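Local coordinates for protein putative short-chain dehydrogenase/reductase (Burkholderia xenovorans, PDB 5JY1) that binds NAD in a Rossmann-type fold and probably works as a short-chain dehydrogenase/reductase, perhaps on 3-oxoacyl-[acyl-carrier-protein] substrates, at residues G38-I43 against G62-F67; A44-S49 against K69-S74; G157-G162 against Y262-A267. All blocks are in the same frame, centred on the assembly; numbering follows the deposited sequence.

Interaction 1 (G38-I43 against G62-F67); sequences GAAVII and GGRSLF
The carbonyl oxygen of V41 takes two hydrogen bonds from the neighbouring strand: S65 OG donates to V41 O over 2.9 Å, and the amide of L66 reaches the same oxygen. Placing OG anti to the backbone N of S65 (chi1 -174°) turns the hydroxyl across to strand 40-45, where the buried S65 OG is satisfied by V41 O. Either side of this doubly used acceptor the ladder is completed by V41 N to R64 O and by I43 N to L66 O, the latter 2.9 Å long and nearly straight at 169°. The strand axes are only 16° from parallel, and, as in parallel sheets, V41 bonds to R64 and L66, the residues flanking its partner S65.

Where the strands begin, the ladder gives way to substitutes. A water accepts from R64 N and donates to A39 O. In one of its two modelled conformers R64, bent at chi3, brings R64 NH1 3.2 Å from G38 O, with A40 CB over the guanidinium; this part is less certain.

I42 and L66 form an apolar pair, running side by side with I42 CD1 lying 3.7 Å from L66 CB. On the face of V41, S65 and I43, I43 CG1 makes a carbon-oxygen contact of 3.4 Å with S65 OG. F67 CD1 approaches the backbone oxygen I43 O to 3.5 Å.

The two strands belong to one beta-alpha-beta unit, 40-45, 48-60 and 64-69. Helix 25-36 packs on V41 and I43; helix 75-89 covers the face of A40, I42 and L66; helix 48-60 reaches S65, F67 and also L66. Strand 16-20 continues the sheet beyond 40-45, whereas 64-69 is one of its two edge strands within the chain.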
# COMPACT_ATOMS: atom_id res chain seq x y z
N GLY A 38 -12.24 -4.01 -31.73
CA GLY A 38 -13.43 -4.70 -32.15
C GLY A 38 -14.65 -4.53 -31.27
O GLY A 38 -15.69 -5.12 -31.58
N ALA A 39 -14.57 -3.76 -30.20
CA ALA A 39 -15.74 -3.55 -29.36
C ALA A 39 -16.66 -2.52 -30.00
O ALA A 39 -16.21 -1.62 -30.72
CB ALA A 39 -15.33 -3.07 -27.97
N ALA A 40 -17.95 -2.67 -29.75
CA ALA A 40 -18.93 -1.63 -30.05
C ALA A 40 -18.94 -0.69 -28.86
O ALA A 40 -19.10 -1.13 -27.72
CB ALA A 40 -20.31 -2.23 -30.29
N VAL A 41 -18.72 0.60 -29.11
CA VAL A 41 -18.45 1.54 -28.02
C VAL A 41 -19.59 2.55 -27.93
O VAL A 41 -19.82 3.32 -28.88
CB VAL A 41 -17.11 2.25 -28.20
CG1 VAL A 41 -16.80 3.05 -26.95
CG2 VAL A 41 -15.99 1.22 -28.48
N ILE A 42 -20.25 2.58 -26.78
CA ILE A 42 -21.21 3.64 -26.47
C ILE A 42 -20.47 4.85 -25.92
O ILE A 42 -19.74 4.75 -24.93
CB ILE A 42 -22.27 3.16 -25.48
CG1 ILE A 42 -23.10 2.03 -26.09
CG2 ILE A 42 -23.19 4.33 -25.08
CD1 ILE A 42 -23.96 2.49 -27.27
N ILE A 43 -20.65 5.99 -26.57
CA ILE A 43 -19.99 7.24 -26.18
C ILE A 43 -20.98 7.94 -25.27
O ILE A 43 -21.88 8.65 -25.72
CB ILE A 43 -19.61 8.09 -27.40
CG1 ILE A 43 -18.78 7.28 -28.40
CG2 ILE A 43 -18.86 9.35 -26.97
CD1 ILE A 43 -17.52 6.63 -27.81
N GLY A 62 -13.33 2.17 -39.10
CA GLY A 62 -13.81 0.82 -39.31
C GLY A 62 -14.44 0.15 -38.11
O GLY A 62 -14.77 -1.04 -38.20
N GLY A 63 -14.63 0.86 -37.00
CA GLY A 63 -15.24 0.28 -35.81
C GLY A 63 -16.73 0.56 -35.73
O GLY A 63 -17.35 1.11 -36.63
N ARG A 64 -17.31 0.13 -34.60
CA ARG A 64 -18.72 0.36 -34.31
C ARG A 64 -18.85 1.23 -33.07
O ARG A 64 -18.17 1.01 -32.07
CB ARG A 64 -19.48 -0.96 -34.10
CG ARG A 64 -19.79 -1.72 -35.39
CD ARG A 64 -20.32 -3.09 -35.05
NE ARG A 64 -19.37 -3.82 -34.22
CZ ARG A 64 -19.71 -4.68 -33.27
NH1 ARG A 64 -18.76 -5.29 -32.56
NH2 ARG A 64 -20.99 -4.92 -33.01
N SER A 65 -19.74 2.22 -33.15
CA SER A 65 -19.91 3.15 -32.04
C SER A 65 -21.30 3.78 -32.12
O SER A 65 -21.92 3.81 -33.18
CB SER A 65 -18.83 4.24 -32.07
OG SER A 65 -18.89 5.07 -30.93
N LEU A 66 -21.77 4.26 -30.97
CA LEU A 66 -23.02 5.02 -30.90
C LEU A 66 -22.89 6.08 -29.83
O LEU A 66 -22.61 5.76 -28.66
CB LEU A 66 -24.22 4.11 -30.61
CG LEU A 66 -25.58 4.83 -30.54
CD1 LEU A 66 -25.96 5.39 -31.90
CD2 LEU A 66 -26.66 3.92 -30.01
N PHE A 67 -23.09 7.33 -30.21
CA PHE A 67 -23.17 8.40 -29.22
C PHE A 67 -24.53 8.35 -28.54
O PHE A 67 -25.57 8.30 -29.21
CB PHE A 67 -22.97 9.77 -29.87
CG PHE A 67 -23.42 10.90 -29.00
CD1 PHE A 67 -22.69 11.25 -27.87
CD2 PHE A 67 -24.58 11.60 -29.28
CE1 PHE A 67 -23.10 12.29 -27.06
CE2 PHE A 67 -25.00 12.64 -28.47
CZ PHE A 67 -24.25 12.98 -27.35
O HOH W 1 -15.27 -1.58 -33.14

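Interaction 2 (A44-S49 against K69-S74); sequences AEINES and KTDVTS. With NAD (nicotinamide-adenine-dinucleotide), chain E.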
# COMPACT_ATOMS: atom_id res chain seq x y z
N ALA A 44 -20.85 7.70 -23.96
CA ALA A 44 -21.81 8.21 -22.98
C ALA A 44 -21.31 9.56 -22.47
O ALA A 44 -20.66 9.65 -21.43
CB ALA A 44 -22.02 7.21 -21.86
N GLU A 45 -21.66 10.62 -23.20
CA GLU A 45 -21.03 11.93 -23.08
C GLU A 45 -22.09 13.02 -23.02
O GLU A 45 -23.12 12.93 -23.70
CB GLU A 45 -20.07 12.14 -24.29
CG GLU A 45 -19.54 13.55 -24.48
CD GLU A 45 -18.71 14.03 -23.32
OE1 GLU A 45 -17.72 13.33 -22.95
OE2 GLU A 45 -19.04 15.09 -22.76
N ILE A 46 -21.87 14.04 -22.18
CA ILE A 46 -22.86 15.12 -22.04
C ILE A 46 -22.71 16.17 -23.14
O ILE A 46 -23.71 16.80 -23.53
CB ILE A 46 -22.76 15.75 -20.64
CG1 ILE A 46 -23.99 16.60 -20.33
CG2 ILE A 46 -21.47 16.58 -20.50
CD1 ILE A 46 -24.12 16.98 -18.86
N ASN A 47 -21.50 16.36 -23.66
CA ASN A 47 -21.25 17.33 -24.73
C ASN A 47 -21.61 16.68 -26.05
O ASN A 47 -20.90 15.78 -26.53
CB ASN A 47 -19.79 17.78 -24.69
CG ASN A 47 -19.48 18.88 -25.71
OD1 ASN A 47 -20.09 18.96 -26.77
ND2 ASN A 47 -18.51 19.72 -25.37
N GLU A 48 -22.71 17.12 -26.66
CA GLU A 48 -23.17 16.48 -27.88
C GLU A 48 -22.16 16.62 -29.01
O GLU A 48 -21.98 15.70 -29.82
CB GLU A 48 -24.53 17.05 -28.29
CG GLU A 48 -25.11 16.39 -29.52
CD GLU A 48 -26.56 16.75 -29.74
OE1 GLU A 48 -27.09 17.57 -28.95
OE2 GLU A 48 -27.17 16.22 -30.69
N SER A 49 -21.49 17.78 -29.09
CA SER A 49 -20.58 18.03 -30.21
C SER A 49 -19.38 17.09 -30.17
O SER A 49 -19.05 16.43 -31.16
CB SER A 49 -20.14 19.49 -30.19
OG SER A 49 -19.26 19.75 -31.27
N LYS A 69 -26.28 10.64 -25.59
CA LYS A 69 -26.16 11.75 -24.66
C LYS A 69 -26.49 11.26 -23.25
O LYS A 69 -27.54 10.65 -23.02
CB LYS A 69 -27.07 12.91 -25.06
CG LYS A 69 -26.73 14.20 -24.33
CD LYS A 69 -27.70 15.34 -24.65
CE LYS A 69 -27.43 15.96 -26.01
NZ LYS A 69 -28.41 17.03 -26.36
N THR A 70 -25.57 11.53 -22.32
CA THR A 70 -25.61 11.00 -20.96
C THR A 70 -25.09 12.05 -20.00
O THR A 70 -24.03 12.64 -20.23
CB THR A 70 -24.75 9.72 -20.84
OG1 THR A 70 -25.18 8.76 -21.80
CG2 THR A 70 -24.88 9.11 -19.45
N ASP A 71 -25.83 12.28 -18.92
CA ASP A 71 -25.43 13.16 -17.82
C ASP A 71 -25.24 12.26 -16.60
O ASP A 71 -26.22 11.82 -16.01
CB ASP A 71 -26.49 14.23 -17.57
CG ASP A 71 -26.11 15.22 -16.47
OD1 ASP A 71 -25.18 14.94 -15.68
OD2 ASP A 71 -26.77 16.28 -16.37
N VAL A 72 -23.98 12.01 -16.23
CA VAL A 72 -23.68 11.05 -15.17
C VAL A 72 -24.03 11.60 -13.79
O VAL A 72 -23.88 10.88 -12.79
CB VAL A 72 -22.21 10.59 -15.20
CG1 VAL A 72 -21.89 9.92 -16.55
CG2 VAL A 72 -21.26 11.74 -14.91
N THR A 73 -24.49 12.85 -13.70
CA THR A 73 -25.06 13.32 -12.44
C THR A 73 -26.50 12.87 -12.26
O THR A 73 -27.08 13.13 -11.20
CB THR A 73 -24.97 14.85 -12.34
OG1 THR A 73 -25.82 15.46 -13.32
CG2 THR A 73 -23.54 15.33 -12.55
N SER A 74 -27.08 12.18 -13.24
CA SER A 74 -28.46 11.72 -13.18
C SER A 74 -28.50 10.21 -13.28
O SER A 74 -28.11 9.64 -14.31
CB SER A 74 -29.30 12.34 -14.29
OG SER A 74 -30.57 11.69 -14.36
PA NAD E . -11.30 15.65 -19.38
O1A NAD E . -11.65 16.89 -18.61
O2A NAD E . -10.30 15.89 -20.50
O5B NAD E . -12.68 14.93 -20.00
C5B NAD E . -13.77 14.85 -19.14
C4B NAD E . -15.00 14.32 -19.98
O4B NAD E . -15.99 14.13 -19.17
C3B NAD E . -15.45 15.45 -20.97
O3B NAD E . -15.65 14.92 -22.24
C2B NAD E . -16.74 15.94 -20.35
O2B NAD E . -17.62 16.61 -21.38
C1B NAD E . -17.26 14.83 -19.87
N9A NAD E . -18.26 15.11 -18.85
C8A NAD E . -18.20 16.08 -17.94
N7A NAD E . -19.29 16.01 -17.20
C5A NAD E . -20.03 14.99 -17.66
C6A NAD E . -21.27 14.51 -17.25
N6A NAD E . -22.23 14.85 -16.21
N1A NAD E . -21.81 13.48 -17.87
C2A NAD E . -21.14 12.89 -18.92
N3A NAD E . -19.94 13.36 -19.34
C4A NAD E . -19.39 14.43 -18.68
O3 NAD E . -10.71 14.55 -18.30
PN NAD E . -9.35 13.65 -18.40
O1N NAD E . -8.15 14.54 -18.09
O2N NAD E . -9.15 12.98 -19.77
O5D NAD E . -9.46 12.52 -17.20
C5D NAD E . -10.34 11.41 -17.37
C4D NAD E . -10.34 10.52 -16.08
O4D NAD E . -9.09 10.29 -15.69
C3D NAD E . -11.00 11.30 -14.94
O3D NAD E . -11.70 10.48 -14.14
C2D NAD E . -9.79 11.90 -14.18
O2D NAD E . -10.25 12.24 -12.81
C1D NAD E . -8.90 10.93 -14.23
N1N NAD E . -7.53 11.42 -14.11
C2N NAD E . -6.91 12.00 -15.17
C3N NAD E . -5.60 12.47 -15.06
C7N NAD E . -4.89 13.12 -16.23
O7N NAD E . -3.70 13.36 -16.18
N7N NAD E . -5.62 13.47 -17.39
C4N NAD E . -4.93 12.34 -13.87
C5N NAD E . -5.55 11.76 -12.81
C6N NAD E . -6.86 11.28 -12.93
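D71 OD1 accepts from the amide of T73, with T73 N at 3.0 Å, and, weakly, from N6A of the NAD adenine; T73 OG1 also lies close, at a doubtfully short distance. The T73 amide closes an Asx turn, meeting the oxygen from above the carboxylate plane, so that the carboxylate is held by its own loop while it faces the cofactor. Across the contact I46 lies alongside D71, its CD1 3.6 Å from D71 CG. With I46 CG1 anti to the backbone N (chi1 -165°), the longer branch extends to the aspartate, while CG2 packs 3.5 Å from C4A of the adenine. The next residue of the loop reads the base: V72 N donates to N1A over 3.1 Å, almost straight at 172°.

E45 faces the adenosine ribose. Its OE1 accepts from O3B at 2.7 Å, and its OE2 faces O2B at a distance too short to be taken literally. N47 N also donates to OE2, and G23 N to OE1, fixing the rotation of the group.

The backbones join through T70 N to E45 O, and A44 CB packs against T70 OG1, a hydroxyl bonded to V68 O. Further out, the bent chain of K69 brings NZ within 3.0 Å of E48 OE1 in a salt bridge, approaching from above the carboxylate plane; R52 pairs with the other oxygen, OE2.

An acidic residue toward the end of the second strand, facing the adenosine ribose hydroxyls, is the classic NAD-binding feature of Rossmann folds, and an aspartate-valine pair beside the adenine is familiar from short-chain dehydrogenases.

Interaction 3 (G157-G162 against Y262-A267); sequences GAWLHG and YNSRPA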
# COMPACT_ATOMS: atom_id res chain seq x y z
N GLY A 157 -2.18 13.20 -1.45
CA GLY A 157 -2.96 14.26 -0.84
C GLY A 157 -2.71 15.59 -1.52
O GLY A 157 -2.45 16.60 -0.86
N ALA A 158 -2.76 15.60 -2.85
CA ALA A 158 -2.30 16.76 -3.61
C ALA A 158 -3.02 18.04 -3.18
O ALA A 158 -4.24 18.05 -2.98
CB ALA A 158 -2.52 16.52 -5.11
N TRP A 159 -2.23 19.11 -3.03
CA TRP A 159 -2.76 20.41 -2.65
C TRP A 159 -3.83 20.88 -3.63
O TRP A 159 -3.76 20.62 -4.83
CB TRP A 159 -1.65 21.46 -2.63
CG TRP A 159 -0.63 21.36 -1.52
CD1 TRP A 159 0.37 20.43 -1.41
CD2 TRP A 159 -0.47 22.26 -0.42
NE1 TRP A 159 1.12 20.68 -0.29
CE2 TRP A 159 0.62 21.80 0.34
CE3 TRP A 159 -1.16 23.40 0.01
CZ2 TRP A 159 1.05 22.44 1.51
CZ3 TRP A 159 -0.74 24.04 1.18
CH2 TRP A 159 0.37 23.56 1.90
N LEU A 160 -4.83 21.59 -3.09
CA LEU A 160 -5.87 22.30 -3.81
C LEU A 160 -6.92 21.37 -4.40
O LEU A 160 -7.86 21.86 -5.06
CB LEU A 160 -5.32 23.19 -4.95
CG LEU A 160 -4.15 24.13 -4.61
CD1 LEU A 160 -3.75 24.97 -5.82
CD2 LEU A 160 -4.51 25.03 -3.43
N HIS A 161 -6.82 20.06 -4.18
CA HIS A 161 -7.71 19.06 -4.76
C HIS A 161 -8.42 18.24 -3.69
O HIS A 161 -8.81 17.10 -3.94
CB HIS A 161 -6.95 18.13 -5.70
CG HIS A 161 -6.37 18.81 -6.90
ND1 HIS A 161 -5.49 18.18 -7.75
CD2 HIS A 161 -6.56 20.06 -7.40
CE1 HIS A 161 -5.15 19.02 -8.72
NE2 HIS A 161 -5.78 20.16 -8.53
N GLY A 162 -8.61 18.81 -2.49
CA GLY A 162 -9.10 18.01 -1.36
C GLY A 162 -10.40 17.27 -1.64
O GLY A 162 -10.56 16.11 -1.24
N TYR A 262 5.21 13.78 -6.44
CA TYR A 262 5.37 15.16 -6.90
C TYR A 262 4.96 16.08 -5.76
O TYR A 262 3.99 15.79 -5.05
CB TYR A 262 4.52 15.44 -8.15
CG TYR A 262 3.10 15.00 -7.93
CD1 TYR A 262 2.74 13.67 -8.08
CD2 TYR A 262 2.13 15.91 -7.50
CE1 TYR A 262 1.46 13.25 -7.84
CE2 TYR A 262 0.83 15.49 -7.26
CZ TYR A 262 0.51 14.16 -7.43
OH TYR A 262 -0.76 13.70 -7.19
N ASN A 263 5.67 17.18 -5.60
CA ASN A 263 5.33 18.16 -4.57
C ASN A 263 4.41 19.20 -5.18
O ASN A 263 4.80 19.93 -6.09
CB ASN A 263 6.60 18.80 -4.00
CG ASN A 263 6.33 19.66 -2.77
OD1 ASN A 263 5.18 19.82 -2.35
ND2 ASN A 263 7.39 20.20 -2.18
N SER A 264 3.17 19.27 -4.68
CA SER A 264 2.15 20.15 -5.23
C SER A 264 1.91 21.42 -4.40
O SER A 264 0.93 22.13 -4.63
CB SER A 264 0.83 19.38 -5.41
OG SER A 264 0.47 18.65 -4.25
N ARG A 265 2.80 21.74 -3.46
CA ARG A 265 2.59 22.96 -2.68
C ARG A 265 2.63 24.17 -3.61
O ARG A 265 3.60 24.33 -4.37
CB ARG A 265 3.64 23.13 -1.59
CG ARG A 265 3.40 24.40 -0.76
CD ARG A 265 4.54 24.71 0.22
NE ARG A 265 4.68 23.66 1.22
CZ ARG A 265 5.67 22.78 1.24
NH1 ARG A 265 6.62 22.82 0.31
NH2 ARG A 265 5.70 21.84 2.19
N PRO A 266 1.61 25.03 -3.60
CA PRO A 266 1.64 26.22 -4.46
C PRO A 266 2.79 27.15 -4.10
O PRO A 266 3.24 27.20 -2.95
CB PRO A 266 0.28 26.88 -4.20
CG PRO A 266 -0.60 25.77 -3.71
CD PRO A 266 0.31 24.86 -2.93
N ALA A 267 3.24 27.91 -5.10
CA ALA A 267 4.46 28.72 -4.95
C ALA A 267 4.33 29.76 -3.83
O ALA A 267 5.32 30.06 -3.14
CB ALA A 267 4.79 29.41 -6.27
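W159 N donates to S264 OG over 3.0 Å, joining a type II beta turn, A158 to H161, to the C-terminal extension that follows the last strand of this Rossmann-type fold. The serine OG, set between its own backbone N and carbonyl carbon (chi1 49°), also lies in the plane of the indole, at its edge, 3.4 Å from W159 CD1.

One face of the indole is laid along the extension. R265 CA stands 3.5 Å from the centroid of the five-membered ring and only 7° off its normal, a CH-pi contact, and P266 CD packs obliquely against the indole, 3.6 Å from W159 CE3. The arginine chain runs alongside the tryptophan, its guanidinium turned 69° from the indole plane. The L160 and P266 side chains slide past each other in opposite directions, P266 CG against L160 CD1, while in the modelled conformer A158 CB lies at the edge of the Y262 ring.

Other subunits hold both sides of this contact. E181 of the second subunit accepts from L160 N, and S180 of that subunit packs on W159; R265 NH1 donates to A217 O of the third subunit. Near the adjacent helix start, H161 ND1 is bonded to D153.

The extension is shaped locally by an Asx turn: N263 OD1 accepts from R265 N at 3.3 Å, the amide approaching from above the side-chain carbonyl plane.

In the fold
Interactions 1 and 2 run along one pair of neighbouring strands, 40-45 and 64-69, and into the loops after them. Their segments alternate along the chain and their centres lie about 16 Å apart; they touch where the F67 ring packs on E45 and E48. The beta-alpha-beta unit thus leads directly into the adenosine end of the NAD site. Interaction 3 comes later in the chain, about 37 Å from interaction 1 and about 30 Å from interaction 2, centre to centre, across the chain's centre from interaction 1. It joins two loops bordered by other subunits, linking the C-terminal extension to the assembly.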